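Local atomic coordinates of 70 kDa protein (Xanthomonas sp., PDB entry 4B2N), a protein that oxidatively cleaves natural rubber (latex) as a processive dioxygenase and carries two covalently attached c-type hemes. Residues 237-242 with 320-325; 255-260 with 602-607; 521-526 with 567-572; 531-536 with 642-647. One frame throughout, in Å; residues are numbered along the deposited sequence.

Interaction 1 of 4, residues 237-242 with 320-325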
# COMPACT_ATOMS: atom_id res chain seq x y z
N LEU A 237 3.35 24.69 -0.78
CA LEU A 237 3.14 23.42 -0.03
C LEU A 237 3.56 22.18 -0.85
O LEU A 237 3.37 22.17 -2.08
CB LEU A 237 1.65 23.28 0.31
CG LEU A 237 1.19 23.57 1.73
CD1 LEU A 237 2.08 24.56 2.48
CD2 LEU A 237 -0.28 23.98 1.72
N LEU A 238 4.11 21.13 -0.19
CA LEU A 238 4.57 19.92 -0.93
C LEU A 238 3.47 18.93 -1.07
O LEU A 238 2.66 18.81 -0.16
CB LEU A 238 5.68 19.28 -0.16
CG LEU A 238 6.89 20.23 -0.04
CD1 LEU A 238 8.02 19.60 0.78
CD2 LEU A 238 7.42 20.73 -1.37
N PRO A 239 3.40 18.22 -2.20
CA PRO A 239 2.38 17.17 -2.32
C PRO A 239 2.90 15.93 -1.48
O PRO A 239 3.74 15.19 -1.94
CB PRO A 239 2.31 16.89 -3.80
CG PRO A 239 3.65 17.39 -4.35
CD PRO A 239 4.12 18.50 -3.46
N LEU A 240 2.45 15.76 -0.25
CA LEU A 240 2.94 14.62 0.53
C LEU A 240 1.75 14.14 1.33
O LEU A 240 0.80 14.89 1.53
CB LEU A 240 4.16 14.96 1.38
CG LEU A 240 3.91 15.70 2.68
CD1 LEU A 240 5.11 16.31 3.36
CD2 LEU A 240 3.04 16.80 2.23
N PRO A 241 1.75 12.87 1.73
CA PRO A 241 0.54 12.31 2.33
C PRO A 241 0.38 12.74 3.78
O PRO A 241 1.34 13.24 4.38
CB PRO A 241 0.73 10.79 2.23
CG PRO A 241 2.11 10.56 1.80
CD PRO A 241 2.83 11.89 1.56
N TRP A 242 -0.85 12.60 4.31
CA TRP A 242 -1.12 12.95 5.73
C TRP A 242 -1.74 11.75 6.34
O TRP A 242 -1.95 10.74 5.64
CB TRP A 242 -2.06 14.16 5.72
CG TRP A 242 -2.20 14.86 7.06
CD1 TRP A 242 -3.22 14.66 7.98
CD2 TRP A 242 -1.35 15.93 7.63
NE1 TRP A 242 -3.05 15.49 9.07
CE2 TRP A 242 -1.93 16.28 8.92
CE3 TRP A 242 -0.20 16.59 7.21
CZ2 TRP A 242 -1.40 17.29 9.73
CZ3 TRP A 242 0.35 17.61 8.03
CH2 TRP A 242 -0.24 17.94 9.26
N ALA A 320 4.87 12.33 -8.77
CA ALA A 320 4.32 13.53 -8.11
C ALA A 320 5.37 14.40 -7.50
O ALA A 320 5.06 15.41 -6.96
CB ALA A 320 3.26 13.17 -7.05
N ASN A 321 6.62 14.10 -7.71
CA ASN A 321 7.70 14.94 -7.21
C ASN A 321 7.82 16.23 -8.03
O ASN A 321 7.89 16.19 -9.23
CB ASN A 321 9.00 14.12 -7.35
CG ASN A 321 10.24 14.85 -6.87
OD1 ASN A 321 10.41 16.04 -7.07
ND2 ASN A 321 11.09 14.11 -6.17
N ILE A 322 7.88 17.37 -7.35
CA ILE A 322 7.69 18.66 -7.98
C ILE A 322 8.95 19.12 -8.65
O ILE A 322 8.94 20.07 -9.47
CB ILE A 322 7.16 19.68 -6.92
CG1 ILE A 322 5.90 20.26 -7.45
CG2 ILE A 322 8.23 20.61 -6.34
CD1 ILE A 322 4.83 19.18 -7.52
N PHE A 323 10.04 18.45 -8.31
CA PHE A 323 11.31 18.87 -8.87
C PHE A 323 11.63 18.23 -10.24
O PHE A 323 12.54 18.67 -10.90
CB PHE A 323 12.42 18.59 -7.85
CG PHE A 323 12.27 19.37 -6.56
CD1 PHE A 323 12.12 20.78 -6.58
CD2 PHE A 323 12.34 18.72 -5.32
CE1 PHE A 323 12.02 21.51 -5.41
CE2 PHE A 323 12.27 19.46 -4.11
CZ PHE A 323 12.08 20.85 -4.17
N ARG A 324 10.89 17.19 -10.67
CA ARG A 324 11.21 16.52 -11.95
C ARG A 324 10.53 17.24 -13.07
O ARG A 324 9.53 17.88 -12.81
CB ARG A 324 10.64 15.11 -11.97
CG ARG A 324 11.25 14.22 -10.91
CD ARG A 324 11.23 12.77 -11.32
NE ARG A 324 12.29 12.15 -10.53
CZ ARG A 324 12.15 11.71 -9.31
NH1 ARG A 324 10.93 11.72 -8.68
NH2 ARG A 324 13.23 11.24 -8.70
N ASP A 325 11.03 17.15 -14.31
CA ASP A 325 10.26 17.62 -15.46
C ASP A 325 9.45 16.44 -16.08
O ASP A 325 9.56 15.31 -15.59
CB ASP A 325 11.11 18.41 -16.47
CG ASP A 325 12.08 17.52 -17.22
OD1 ASP A 325 12.20 16.29 -16.96
OD2 ASP A 325 12.72 18.06 -18.13
O HOH W 1 4.86 14.25 -4.51

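Interaction 2 of 4, residues 255-260 with 602-607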
# COMPACT_ATOMS: atom_id res chain seq x y z
N ILE A 255 -3.91 9.80 -6.10
CA ILE A 255 -4.49 9.48 -7.38
C ILE A 255 -5.52 10.53 -7.78
O ILE A 255 -5.58 10.90 -8.94
CB ILE A 255 -5.17 8.05 -7.36
CG1 ILE A 255 -4.13 6.99 -7.05
CG2 ILE A 255 -5.97 7.78 -8.68
CD1 ILE A 255 -3.02 6.86 -8.08
N SER A 256 -6.39 10.94 -6.84
CA SER A 256 -7.40 11.98 -7.06
C SER A 256 -6.75 13.27 -7.30
O SER A 256 -7.31 14.10 -8.01
CB SER A 256 -8.32 12.20 -5.82
OG SER A 256 -8.99 10.99 -5.50
N LEU A 257 -5.61 13.51 -6.67
CA LEU A 257 -4.90 14.81 -6.86
C LEU A 257 -4.18 15.00 -8.20
O LEU A 257 -4.09 16.11 -8.71
CB LEU A 257 -3.89 15.10 -5.71
CG LEU A 257 -3.04 16.36 -5.88
CD1 LEU A 257 -3.99 17.55 -5.66
CD2 LEU A 257 -1.84 16.54 -4.97
N LEU A 258 -3.52 13.93 -8.67
CA LEU A 258 -2.80 13.89 -9.96
C LEU A 258 -3.38 14.80 -11.08
O LEU A 258 -2.63 15.66 -11.63
CB LEU A 258 -2.67 12.39 -10.44
CG LEU A 258 -1.77 11.47 -9.58
CD1 LEU A 258 -1.80 10.09 -10.13
CD2 LEU A 258 -0.33 12.00 -9.55
N PRO A 259 -4.66 14.65 -11.45
CA PRO A 259 -5.06 15.47 -12.62
C PRO A 259 -5.19 16.96 -12.36
O PRO A 259 -5.24 17.73 -13.34
CB PRO A 259 -6.40 14.89 -13.03
CG PRO A 259 -6.91 14.17 -11.82
CD PRO A 259 -5.68 13.63 -11.14
N ALA A 260 -5.21 17.35 -11.08
CA ALA A 260 -5.20 18.77 -10.72
C ALA A 260 -3.89 19.44 -11.05
O ALA A 260 -3.91 20.58 -11.41
CB ALA A 260 -5.46 18.96 -9.22
N ASN A 602 -5.08 20.93 0.09
CA ASN A 602 -4.51 22.26 0.18
C ASN A 602 -3.47 22.48 -0.85
O ASN A 602 -3.33 23.60 -1.36
CB ASN A 602 -4.02 22.57 1.62
CG ASN A 602 -5.22 22.60 2.58
OD1 ASN A 602 -5.56 21.61 3.24
ND2 ASN A 602 -5.94 23.69 2.53
N VAL A 603 -2.74 21.42 -1.20
CA VAL A 603 -1.78 21.53 -2.34
C VAL A 603 -2.50 21.91 -3.65
O VAL A 603 -2.09 22.80 -4.40
CB VAL A 603 -0.97 20.19 -2.47
CG1 VAL A 603 -0.16 20.17 -3.78
CG2 VAL A 603 -0.02 20.09 -1.29
N ALA A 604 -3.54 21.17 -3.96
CA ALA A 604 -4.45 21.48 -5.07
C ALA A 604 -4.97 22.92 -5.02
O ALA A 604 -4.83 23.63 -6.03
CB ALA A 604 -5.61 20.50 -5.06
N ALA A 605 -5.50 23.34 -3.86
CA ALA A 605 -6.05 24.71 -3.70
C ALA A 605 -4.96 25.67 -4.02
O ALA A 605 -5.10 26.60 -4.83
CB ALA A 605 -6.53 24.91 -2.27
N GLN A 606 -3.79 25.43 -3.44
CA GLN A 606 -2.74 26.43 -3.65
C GLN A 606 -2.24 26.47 -5.10
O GLN A 606 -2.03 27.57 -5.64
CB GLN A 606 -1.54 26.22 -2.67
CG GLN A 606 -0.45 27.27 -2.85
CD GLN A 606 0.73 27.00 -1.95
OE1 GLN A 606 1.08 25.84 -1.72
NE2 GLN A 606 1.31 28.07 -1.37
N TYR A 607 -2.00 25.32 -5.72
CA TYR A 607 -1.62 25.34 -7.14
C TYR A 607 -2.72 25.89 -8.06
O TYR A 607 -2.45 26.25 -9.18
CB TYR A 607 -1.27 23.94 -7.66
CG TYR A 607 0.18 23.62 -7.36
CD1 TYR A 607 0.55 23.07 -6.13
CD2 TYR A 607 1.17 23.92 -8.26
CE1 TYR A 607 1.89 22.78 -5.83
CE2 TYR A 607 2.49 23.63 -7.99
CZ TYR A 607 2.86 23.05 -6.78
OH TYR A 607 4.22 22.83 -6.53

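Interaction 3 of 4, residues 521-526 with 567-572. With HEC (heme c), chain D.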
# COMPACT_ATOMS: atom_id res chain seq x y z
N VAL A 521 -8.66 -3.86 12.44
CA VAL A 521 -8.85 -5.01 13.30
C VAL A 521 -7.50 -5.60 13.80
O VAL A 521 -6.68 -6.03 13.02
CB VAL A 521 -9.63 -6.08 12.58
CG1 VAL A 521 -9.79 -7.31 13.51
CG2 VAL A 521 -10.94 -5.43 12.15
N PRO A 522 -7.29 -5.64 15.14
CA PRO A 522 -5.89 -5.85 15.56
C PRO A 522 -5.43 -7.28 15.48
O PRO A 522 -4.24 -7.50 15.52
CB PRO A 522 -5.91 -5.42 17.03
CG PRO A 522 -7.33 -5.72 17.47
CD PRO A 522 -8.17 -5.31 16.28
N ASN A 523 -6.35 -8.25 15.39
CA ASN A 523 -5.87 -9.63 15.28
C ASN A 523 -6.73 -10.50 14.40
O ASN A 523 -7.83 -10.13 13.99
CB ASN A 523 -5.58 -10.29 16.67
CG ASN A 523 -6.81 -10.35 17.57
OD1 ASN A 523 -6.71 -10.32 18.87
ND2 ASN A 523 -7.95 -10.45 16.97
N LEU A 524 -6.21 -11.67 14.06
CA LEU A 524 -6.90 -12.52 13.12
C LEU A 524 -8.15 -13.12 13.71
O LEU A 524 -9.22 -13.25 13.02
CB LEU A 524 -5.95 -13.62 12.65
CG LEU A 524 -6.07 -13.71 11.13
CD1 LEU A 524 -4.71 -13.84 10.51
CD2 LEU A 524 -7.03 -14.85 10.77
N TRP A 525 -8.05 -13.49 14.99
CA TRP A 525 -9.26 -13.84 15.77
C TRP A 525 -10.43 -12.89 15.49
O TRP A 525 -11.55 -13.31 15.23
CB TRP A 525 -8.90 -13.86 17.25
CG TRP A 525 -10.05 -14.29 18.10
CD1 TRP A 525 -10.90 -13.48 18.85
CD2 TRP A 525 -10.54 -15.66 18.28
NE1 TRP A 525 -11.86 -14.26 19.47
CE2 TRP A 525 -11.69 -15.57 19.17
CE3 TRP A 525 -10.16 -16.90 17.80
CZ2 TRP A 525 -12.41 -16.69 19.56
CZ3 TRP A 525 -10.89 -18.04 18.21
CH2 TRP A 525 -11.99 -17.94 19.06
N GLY A 526 -10.16 -11.58 15.49
CA GLY A 526 -11.18 -10.56 15.29
C GLY A 526 -11.79 -10.58 13.90
O GLY A 526 -12.99 -10.39 13.73
N TRP A 567 -1.60 -7.80 17.06
CA TRP A 567 -1.07 -6.97 18.17
C TRP A 567 -1.79 -7.31 19.44
O TRP A 567 -2.99 -7.52 19.45
CB TRP A 567 -1.15 -5.46 17.86
CG TRP A 567 -0.25 -5.23 16.68
CD1 TRP A 567 -0.60 -5.06 15.32
CD2 TRP A 567 1.20 -5.25 16.73
NE1 TRP A 567 0.55 -5.01 14.55
CE2 TRP A 567 1.67 -5.09 15.36
CE3 TRP A 567 2.14 -5.43 17.76
CZ2 TRP A 567 3.04 -5.06 15.03
CZ3 TRP A 567 3.49 -5.37 17.44
CH2 TRP A 567 3.94 -5.21 16.08
N LYS A 568 -1.04 -7.37 20.52
CA LYS A 568 -1.68 -7.28 21.84
C LYS A 568 -2.33 -5.88 21.89
O LYS A 568 -1.83 -4.92 21.29
CB LYS A 568 -0.64 -7.48 22.95
CG LYS A 568 -0.12 -8.88 23.02
CD LYS A 568 0.84 -9.09 24.17
CE LYS A 568 1.04 -10.56 24.48
NZ LYS A 568 2.32 -10.60 25.23
N TYR A 569 -3.46 -5.75 22.55
CA TYR A 569 -4.02 -4.40 22.61
C TYR A 569 -4.74 -4.30 23.94
O TYR A 569 -5.04 -5.34 24.59
CB TYR A 569 -5.01 -4.15 21.45
CG TYR A 569 -6.18 -5.10 21.47
CD1 TYR A 569 -7.31 -4.79 22.24
CD2 TYR A 569 -6.16 -6.29 20.73
CE1 TYR A 569 -8.36 -5.65 22.31
CE2 TYR A 569 -7.23 -7.15 20.78
CZ TYR A 569 -8.32 -6.80 21.57
OH TYR A 569 -9.42 -7.54 21.67
N THR A 570 -4.99 -3.08 24.29
CA THR A 570 -5.90 -2.75 25.36
C THR A 570 -7.06 -2.06 24.70
O THR A 570 -6.90 -1.07 23.93
CB THR A 570 -5.16 -1.86 26.39
OG1 THR A 570 -4.12 -2.68 26.92
CG2 THR A 570 -6.04 -1.48 27.52
N ALA A 571 -8.26 -2.59 24.94
CA ALA A 571 -9.47 -1.84 24.52
C ALA A 571 -9.60 -0.47 25.24
O ALA A 571 -9.12 -0.28 26.38
CB ALA A 571 -10.73 -2.66 24.70
N VAL A 572 -10.23 0.49 24.56
CA VAL A 572 -10.44 1.81 25.10
C VAL A 572 -11.82 2.24 24.66
O VAL A 572 -12.31 1.86 23.55
CB VAL A 572 -9.41 2.78 24.50
CG1 VAL A 572 -9.66 4.19 24.99
CG2 VAL A 572 -7.96 2.35 24.78
FE HEC D . -11.48 -12.78 4.10
CHA HEC D . -9.92 -9.72 4.43
CHB HEC D . -9.14 -14.31 6.31
CHC HEC D . -13.30 -15.68 4.20
CHD HEC D . -13.02 -11.72 1.24
NA HEC D . -9.81 -12.17 5.05
C1A HEC D . -9.39 -10.82 5.20
C2A HEC D . -8.27 -10.71 6.13
C3A HEC D . -8.04 -12.06 6.67
C4A HEC D . -9.04 -12.90 6.05
CMA HEC D . -6.96 -12.44 7.66
CAA HEC D . -7.41 -9.48 6.41
CBA HEC D . -6.40 -9.53 5.21
CGA HEC D . -5.57 -8.24 5.15
O1A HEC D . -5.90 -7.31 5.93
O2A HEC D . -4.54 -8.08 4.39
NB HEC D . -11.23 -14.67 5.12
C1B HEC D . -10.28 -15.13 5.94
C2B HEC D . -10.47 -16.50 6.43
C3B HEC D . -11.74 -16.90 5.80
C4B HEC D . -12.10 -15.71 5.03
CMB HEC D . -9.54 -17.27 7.34
CAB HEC D . -12.51 -18.19 5.94
CBB HEC D . -13.03 -18.40 7.22
NC HEC D . -12.76 -13.61 2.89
C1C HEC D . -13.57 -14.75 3.14
C2C HEC D . -14.67 -14.94 2.20
C3C HEC D . -14.58 -13.79 1.33
C4C HEC D . -13.47 -12.95 1.84
CMC HEC D . -15.68 -16.08 2.14
CAC HEC D . -15.52 -13.52 0.20
CBC HEC D . -16.86 -13.50 0.29
ND HEC D . -11.41 -11.12 3.02
C1D HEC D . -12.12 -10.79 1.95
C2D HEC D . -11.96 -9.45 1.40
C3D HEC D . -11.05 -8.84 2.35
C4D HEC D . -10.81 -9.92 3.29
CMD HEC D . -12.59 -8.83 0.18
CAD HEC D . -10.50 -7.43 2.31
CBD HEC D . -11.40 -6.63 3.25
CGD HEC D . -10.98 -5.19 3.38
O1D HEC D . -11.76 -4.25 3.18
O2D HEC D . -9.81 -5.02 3.66

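Interaction 4 of 4, residues 531-536 with 642-647. With HEC (heme c), chain D.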
# COMPACT_ATOMS: atom_id res chain seq x y z
N SER A 531 -17.65 -10.21 16.72
CA SER A 531 -18.07 -9.74 18.03
C SER A 531 -16.92 -9.37 18.96
O SER A 531 -17.10 -8.56 19.86
CB SER A 531 -19.00 -10.77 18.66
OG SER A 531 -18.23 -11.92 18.98
N ASP A 532 -15.72 -9.93 18.71
CA ASP A 532 -14.50 -9.64 19.47
C ASP A 532 -13.62 -8.54 18.92
O ASP A 532 -12.50 -8.38 19.39
CB ASP A 532 -13.67 -10.89 19.62
CG ASP A 532 -14.35 -11.90 20.57
OD1 ASP A 532 -15.45 -11.55 21.04
OD2 ASP A 532 -13.83 -12.99 20.85
N ARG A 533 -14.11 -7.76 17.96
CA ARG A 533 -13.24 -6.68 17.46
C ARG A 533 -13.42 -5.44 18.35
O ARG A 533 -14.51 -4.98 18.53
CB ARG A 533 -13.66 -6.32 16.02
CG ARG A 533 -13.75 -7.50 15.07
CD ARG A 533 -13.98 -7.02 13.64
NE ARG A 533 -14.08 -8.16 12.70
CZ ARG A 533 -14.81 -8.16 11.60
NH1 ARG A 533 -15.49 -7.06 11.24
NH2 ARG A 533 -14.90 -9.27 10.88
N PRO A 534 -12.35 -4.85 18.88
CA PRO A 534 -12.57 -3.67 19.70
C PRO A 534 -12.71 -2.44 18.85
O PRO A 534 -11.96 -2.28 17.87
CB PRO A 534 -11.28 -3.59 20.51
CG PRO A 534 -10.23 -4.09 19.49
CD PRO A 534 -10.93 -5.23 18.77
N LYS A 535 -13.58 -1.54 19.23
CA LYS A 535 -13.77 -0.32 18.40
C LYS A 535 -12.60 0.62 18.52
O LYS A 535 -12.28 1.34 17.59
CB LYS A 535 -14.99 0.45 18.85
CG LYS A 535 -16.27 -0.31 18.50
CD LYS A 535 -16.54 -0.02 17.05
CE LYS A 535 -17.93 -0.46 16.66
NZ LYS A 535 -17.73 -0.85 15.24
N LEU A 536 -12.06 0.71 19.71
CA LEU A 536 -10.83 1.50 19.91
C LEU A 536 -9.82 0.63 20.59
O LEU A 536 -10.14 -0.20 21.47
CB LEU A 536 -11.07 2.75 20.68
CG LEU A 536 -12.08 3.75 20.08
CD1 LEU A 536 -13.45 3.20 20.40
CD2 LEU A 536 -11.93 5.09 20.75
N ASP A 642 -18.27 -10.13 7.96
CA ASP A 642 -19.04 -10.67 9.08
C ASP A 642 -19.53 -12.07 8.90
O ASP A 642 -20.03 -12.67 9.88
CB ASP A 642 -20.28 -9.80 9.30
CG ASP A 642 -19.95 -8.46 9.79
OD1 ASP A 642 -19.42 -8.38 10.91
OD2 ASP A 642 -20.22 -7.46 9.08
N PHE A 643 -19.42 -12.58 7.67
CA PHE A 643 -19.78 -13.99 7.40
C PHE A 643 -18.95 -14.98 8.20
O PHE A 643 -19.32 -16.12 8.32
CB PHE A 643 -19.65 -14.31 5.93
CG PHE A 643 -18.49 -13.59 5.26
CD1 PHE A 643 -17.17 -14.02 5.45
CD2 PHE A 643 -18.75 -12.50 4.46
CE1 PHE A 643 -16.09 -13.32 4.85
CE2 PHE A 643 -17.66 -11.73 3.88
CZ PHE A 643 -16.37 -12.19 4.04
N THR A 644 -17.83 -14.56 8.76
CA THR A 644 -17.10 -15.42 9.69
C THR A 644 -17.81 -15.72 11.05
O THR A 644 -17.40 -16.60 11.80
CB THR A 644 -15.73 -14.85 9.94
OG1 THR A 644 -15.87 -13.52 10.46
CG2 THR A 644 -14.98 -14.76 8.63
N GLN A 645 -18.83 -14.95 11.36
CA GLN A 645 -19.61 -15.16 12.62
C GLN A 645 -20.25 -16.54 12.72
O GLN A 645 -20.55 -16.96 13.82
CB GLN A 645 -20.72 -14.13 12.72
CG GLN A 645 -21.86 -14.45 11.78
CD GLN A 645 -22.67 -13.22 11.43
OE1 GLN A 645 -22.60 -12.19 12.12
NE2 GLN A 645 -23.42 -13.29 10.33
N SER A 646 -20.46 -17.19 11.58
CA SER A 646 -21.10 -18.51 11.52
C SER A 646 -20.12 -19.61 11.97
O SER A 646 -20.55 -20.74 12.24
CB SER A 646 -21.57 -18.79 10.08
OG SER A 646 -20.47 -19.09 9.18
N LEU A 647 -18.82 -19.29 12.05
CA LEU A 647 -17.80 -20.25 12.49
C LEU A 647 -17.98 -20.62 13.96
O LEU A 647 -18.60 -19.88 14.72
CB LEU A 647 -16.38 -19.68 12.32
CG LEU A 647 -16.06 -19.47 10.87
CD1 LEU A 647 -14.85 -18.55 10.81
CD2 LEU A 647 -15.71 -20.82 10.23
FE HEC D . -11.48 -12.78 4.10
CHA HEC D . -9.92 -9.72 4.43
CHB HEC D . -9.14 -14.31 6.31
CHC HEC D . -13.30 -15.68 4.20
CHD HEC D . -13.02 -11.72 1.24
NA HEC D . -9.81 -12.17 5.05
C1A HEC D . -9.39 -10.82 5.20
C2A HEC D . -8.27 -10.71 6.13
C3A HEC D . -8.04 -12.06 6.67
C4A HEC D . -9.04 -12.90 6.05
CMA HEC D . -6.96 -12.44 7.66
CAA HEC D . -7.41 -9.48 6.41
CBA HEC D . -6.40 -9.53 5.21
CGA HEC D . -5.57 -8.24 5.15
O1A HEC D . -5.90 -7.31 5.93
O2A HEC D . -4.54 -8.08 4.39
NB HEC D . -11.23 -14.67 5.12
C1B HEC D . -10.28 -15.13 5.94
C2B HEC D . -10.47 -16.50 6.43
C3B HEC D . -11.74 -16.90 5.80
C4B HEC D . -12.10 -15.71 5.03
CMB HEC D . -9.54 -17.27 7.34
CAB HEC D . -12.51 -18.19 5.94
CBB HEC D . -13.03 -18.40 7.22
NC HEC D . -12.76 -13.61 2.89
C1C HEC D . -13.57 -14.75 3.14
C2C HEC D . -14.67 -14.94 2.20
C3C HEC D . -14.58 -13.79 1.33
C4C HEC D . -13.47 -12.95 1.84
CMC HEC D . -15.68 -16.08 2.14
CAC HEC D . -15.52 -13.52 0.20
CBC HEC D . -16.86 -13.50 0.29
ND HEC D . -11.41 -11.12 3.02
C1D HEC D . -12.12 -10.79 1.95
C2D HEC D . -11.96 -9.45 1.40
C3D HEC D . -11.05 -8.84 2.35
C4D HEC D . -10.81 -9.92 3.29
CMD HEC D . -12.59 -8.83 0.18
CAD HEC D . -10.50 -7.43 2.31
CBD HEC D . -11.40 -6.63 3.25
CGD HEC D . -10.98 -5.19 3.38
O1D HEC D . -11.76 -4.25 3.18
O2D HEC D . -9.81 -5.02 3.66

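Interaction 1 of 4, residues 237-242 with 320-325
The ring of Pro239 leads with its CG, which meets both Ala320 and Ile322, with CD a little farther from the isoleucine. The end methyl of Ile322 reaches it, CD1 lying 3.8 Å from Pro239 CG, so that ring and branched chain cross obliquely with a single methyl at the crossing. Pro239 CG also lies 3.6 Å from the backbone oxygen Ala320 O. A water completes the join: it donates to Pro239 O at 3.0 Å and, weakly, to Ala320 O at 2.7 Å, bridging two carbonyl oxygens, both acceptors, that cannot bond to each other directly.

Within 320-325 the side chain of Asn321 braces the backbone. Asn321 holds CG opposite its own nitrogen (chi1 -180°), and its OD1 takes the N-H of Phe323 at 2.7 Å between OD1 and N, with the donor in the carbonyl plane. The other branch of Ile322, CG2, sits 3.9 Å above the plane of the Phe323 ring, displaced toward its rim. Arg324 is tied down by the carbonyls of Gln106 and Phe107 and by a salt bridge to Asp179, while Pro241 in the partner loop touches a heme c. Proline and isoleucine thus join two loops at the edge of a heme pocket, one of them shaped by an Asx turn superposed on a type I beta turn, both beginning at Asn321.

Interaction 2 of 4, residues 255-260 with 602-607
Helices 253-261 and 599-607 run side by side in the same direction, their local axes only 6° apart and 10.0 Å at closest approach, with Ala260 and Ala604 bringing the backbones nearest. Leu257 spans the interface. Its CG stands anti to the backbone N (chi1 175°), which sends the isobutyl fork outward to straddle two successive residues of the partner. CD1 presses on the methyl of Ala604, with 3.4 Å between Leu257 CD1 and Ala604 CB, tighter than ordinary van der Waals contact. Leu257 CD2 rests more loosely, 4.2 Å from Val603 CG1, the two side chains crossing at about a right angle. One turn on, Ala260 CB faces Ala604 CB at 4.4 Å, methyl to methyl. Alanines on both helices keep the surfaces low here.

Helix 253-261 is kinked near Pro259, which has no N-H to give; Ala260 N bonds instead to Leu257 O, three residues back, at 2.9 Å. Leu261, next along, continues the seam by packing on Val603 and Tyr607. No polar bond crosses between the two segments: this is plain apolar packing of a nearly parallel helix pair, joining parts of the chain over 300 residues apart.

Interaction 3 of 4, residues 521-526 with 567-572
The turn that leads into helix 524-528, in the cytochrome c-like part of the chain, is where Pro522 and Asn523 meet Trp567 and Tyr569. One backbone bond crosses: Trp567 N gives its proton to Pro522 O over 3.1 Å. It is bent, 139° at the hydrogen, and the donor is tilted from the carbonyl plane. The indole of Trp567 is held separately, its NE1 bonded to Ala513 O.

The rest of the contact gathers round the Tyr569 ring. Tyr569 has its CG between backbone N and carbonyl carbon (chi1 60°), turning the ring back toward the proline; Pro522 CG lies 3.5 Å from Tyr569 CD2, and Pro522 CB 3.8 Å from the same atom. Asn523 occupies the N-cap position of the helix, and its amide comes to the edge of the phenol ring with the two planes 59° apart. Just past the turn, helix and heme meet: Leu524 CG is 3.8 Å from the methyl CMA of the heme c ligated by His394 and His641. Further along segment 567-572, Thr570 pairs through its backbone with Lys538, in a small three-stranded antiparallel sheet, and Trp537 of the middle strand packs against both Pro522 and Tyr569.

Interaction 4 of 4, residues 531-536 with 642-647
Arg533 and Asp642 each carry CG anti to the carbonyl carbon (chi1 -52° and -68°), and the arginine chain then runs extended from CG to NE, which brings its guanidinium near the carboxylate. The planes of guanidinium and carboxylate are only 23° from parallel, and Arg533 NH1 stays 4.2 Å from Asp642 OD1. That oxygen sits well off the guanidinium plane, where the N-H bonds are not directed, leaving an electrostatic attraction. Each group has firmer partners: Arg533 gives NE to Gly526 O and NH1 to the carbonyls of Asn638 and Gly640, while Asp642 OD2 forms a salt bridge with Arg427. Thr644 OG1 stands 4.4 Å from Arg533 NH2 and bonds to Val527 O.

Segment 642-647 follows directly on His641, an axial ligand of the heme iron, and turns in a 3-10 segment, with Gln645 N on Asp642 O at 3.0 Å and Leu647 N on Thr644 O at 3.1 Å. Phe643 leans on the porphyrin, its CE1 3.4 Å from heme C1C and its CZ 3.6 Å from heme C3C. Leu647 CD1 reaches the heme atom CBB at 4.0 Å. The contact thus sets the loop between helix 524-528 and strand 536-538 against the residues that lead from the axial histidine into helix 649-660.

In the fold
All four contacts are buried, but they form two groups. Interactions 1 and 2 adjoin: Leu237 N probably bonds to Gln606 OE1, and Ile322 packs on Tyr607, so helix 599-607 packs against helix 253-261 in interaction 2 and against both loops of interaction 1. Interactions 3 and 4 adjoin through a probable hydrogen bond from Trp525 NE1 to Asp532 OD2 and the packing of Pro534 on Pro522 and Tyr569, and both reach the same heme c. The centres of interactions 1 and 3 are about 35 Å apart, on opposite sides of the chain's centre. Chemistry follows place: purely apolar between helices in 2, apolar with a water bridge in 1, ring packing with a backbone bond in 3, charge attraction in 4.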